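Local coordinates for putative histidine protein kinase (Rhodobacter sphaeroides, PDB 3KYJ) that probably carries a phosphate on a histidine of its Hpt domain, the part present here, and passes it to chemotaxis response regulators, at residues A[70-75]-A[127-132]. Sequence-based numbering, arbitrary orientation.
Sequences AHLCED and QLRSKI
Leu72 reaches across to Leu128, Arg129 and Ile132 and gives a compact example of two nearly parallel helices joined by van der Waals packing, mostly of apolar side chains, with no hydrogen bond or salt bridge between the two segments. The segment axes come within 9.9 Å at an angle of 20°. On the tightly packed side, CD1 of the buried Leu128 fits between two residues of the facing turn, lying 3.9 Å from CB of Leu72 and 4.1 Å from SG of Cys73. One turn further on, CD1 of Ile132 rests 3.8 Å from the carbonyl O of Leu72 and also meets CB of Asp75. With CG1 anti to its own carbonyl carbon (chi1 -72°), Ile132 extends this terminal methyl toward helix 64-82.

The solvent side is made by one long polar chain, the exposed Arg129, extended from CG to NE. In the conformer given here, one of two modelled for Leu72, CD1 of Leu72 appears to sit over one guanidinium face of Arg129, displaced toward its rim, a placement that may differ in the other.

Glu74 turns to helix 40-60 and hydrogen-bonds His52, the predicted phosphorylation site. Inward, Cys73 packs on Ala98 and Leu128 on Ile94, while Cys73 also meets Val51. The contact thus joins helix 64-82 to helix 122-135 in the all-helical bundle, with helices 40-60 and 89-112 packed behind.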
loop_
_atom_site.group_PDB
_atom_site.type_symbol
_atom_site.label_atom_id
_atom_site.label_comp_id
_atom_site.label_asym_id
_atom_site.label_seq_id
_atom_site.Cartn_x
_atom_site.Cartn_y
_atom_site.Cartn_z
ATOM N N ALA A 70 -2.773 1.354 -13.045
ATOM C CA ALA A 70 -2.154 2.154 -11.995
ATOM C C ALA A 70 -0.646 1.903 -11.956
ATOM O O ALA A 70 0.152 2.834 -11.746
ATOM C CB ALA A 70 -2.801 1.847 -10.638
ATOM N N HIS A 71 -0.230 0.656 -12.188
ATOM C CA HIS A 71 1.176 0.319 -12.131
ATOM C C HIS A 71 1.958 1.066 -13.204
ATOM O O HIS A 71 3.047 1.569 -12.951
ATOM C CB HIS A 71 1.406 -1.201 -12.219
ATOM C CG HIS A 71 2.829 -1.586 -11.985
ATOM N ND1 HIS A 71 3.604 -2.201 -12.941
ATOM C CD2 HIS A 71 3.652 -1.338 -10.938
ATOM C CE1 HIS A 71 4.827 -2.376 -12.468
ATOM N NE2 HIS A 71 4.878 -1.872 -11.248
ATOM N N LEU A 72 1.434 1.110 -14.421
ATOM C CA LEU A 72 2.173 1.804 -15.463
ATOM C C LEU A 72 2.229 3.304 -15.188
ATOM O O LEU A 72 3.251 3.942 -15.467
ATOM C CB LEU A 72 1.595 1.542 -16.846
ATOM C CG LEU A 72 2.039 0.251 -17.523
ATOM C CD1 LEU A 72 1.871 0.407 -19.032
ATOM C CD2 LEU A 72 3.465 -0.164 -17.215
ATOM N N CYS A 73 1.159 3.876 -14.629
ATOM C CA CYS A 73 1.213 5.274 -14.188
ATOM C C CYS A 73 2.350 5.465 -13.190
ATOM O O CYS A 73 3.123 6.420 -13.287
ATOM C CB CYS A 73 -0.107 5.712 -13.564
ATOM S SG CYS A 73 -1.484 5.842 -14.689
ATOM N N GLU A 74 2.463 4.545 -12.235
ATOM C CA GLU A 74 3.470 4.642 -11.181
ATOM C C GLU A 74 4.860 4.565 -11.769
ATOM O O GLU A 74 5.760 5.305 -11.339
ATOM C CB GLU A 74 3.262 3.532 -10.139
ATOM C CG GLU A 74 4.110 3.678 -8.890
ATOM C CD GLU A 74 3.994 2.468 -7.993
ATOM O OE1 GLU A 74 3.069 2.438 -7.171
ATOM O OE2 GLU A 74 4.813 1.545 -8.124
ATOM N N ASP A 75 5.047 3.701 -12.769
ATOM C CA ASP A 75 6.336 3.604 -13.442
ATOM C C ASP A 75 6.729 4.949 -14.063
ATOM O O ASP A 75 7.888 5.383 -13.950
ATOM C CB ASP A 75 6.299 2.566 -14.563
ATOM C CG ASP A 75 6.353 1.128 -14.058
ATOM O OD1 ASP A 75 6.551 0.872 -12.848
ATOM O OD2 ASP A 75 6.186 0.248 -14.915
ATOM N N GLN A 127 -0.486 4.684 -24.647
ATOM C CA GLN A 127 0.067 6.035 -24.454
ATOM C C GLN A 127 1.095 6.028 -23.341
ATOM O O GLN A 127 2.150 6.627 -23.440
ATOM C CB GLN A 127 -1.047 7.025 -24.130
ATOM C CG GLN A 127 -1.971 7.323 -25.299
ATOM C CD GLN A 127 -3.125 8.228 -24.923
ATOM O OE1 GLN A 127 -3.005 9.067 -24.031
ATOM N NE2 GLN A 127 -4.254 8.063 -25.604
ATOM N N LEU A 128 0.782 5.342 -22.256
ATOM C CA LEU A 128 1.743 5.238 -21.175
ATOM C C LEU A 128 3.008 4.528 -21.649
ATOM O O LEU A 128 4.117 4.999 -21.390
ATOM C CB LEU A 128 1.137 4.511 -19.979
ATOM C CG LEU A 128 0.082 5.285 -19.196
ATOM C CD1 LEU A 128 -0.751 4.323 -18.381
ATOM C CD2 LEU A 128 0.697 6.345 -18.250
ATOM N N ARG A 129 2.861 3.411 -22.379
ATOM C CA ARG A 129 4.037 2.663 -22.784
ATOM C C ARG A 129 4.897 3.501 -23.734
ATOM O O ARG A 129 6.113 3.439 -23.667
ATOM C CB ARG A 129 3.654 1.338 -23.467
ATOM C CG ARG A 129 3.053 0.319 -22.533
ATOM C CD ARG A 129 3.000 -1.083 -23.208
ATOM N NE ARG A 129 2.074 -2.010 -22.534
ATOM C CZ ARG A 129 2.305 -2.550 -21.341
ATOM N NH1 ARG A 129 3.414 -2.264 -20.665
ATOM N NH2 ARG A 129 1.423 -3.370 -20.808
ATOM N N SER A 130 4.241 4.263 -24.609
ATOM C CA SER A 130 4.927 5.126 -25.573
ATOM C C SER A 130 5.716 6.230 -24.860
ATOM O O SER A 130 6.885 6.432 -25.156
ATOM C CB SER A 130 3.914 5.781 -26.510
ATOM O OG SER A 130 4.554 6.798 -27.281
ATOM N N LYS A 131 5.073 6.944 -23.935
ATOM C CA LYS A 131 5.758 8.007 -23.208
ATOM C C LYS A 131 6.904 7.419 -22.383
ATOM O O LYS A 131 7.994 7.957 -22.370
ATOM C CB LYS A 131 4.798 8.802 -22.342
ATOM C CG LYS A 131 5.465 10.014 -21.680
ATOM C CD LYS A 131 6.135 10.925 -22.692
ATOM C CE LYS A 131 6.405 12.289 -22.044
ATOM N NZ LYS A 131 7.191 13.187 -22.941
ATOM N N ILE A 132 6.668 6.296 -21.714
ATOM C CA ILE A 132 7.734 5.655 -20.943
ATOM C C ILE A 132 8.955 5.346 -21.815
ATOM O O ILE A 132 10.093 5.642 -21.441
ATOM C CB ILE A 132 7.214 4.399 -20.218
ATOM C CG1 ILE A 132 6.304 4.818 -19.060
ATOM C CG2 ILE A 132 8.359 3.564 -19.689
ATOM C CD1 ILE A 132 5.504 3.647 -18.454
#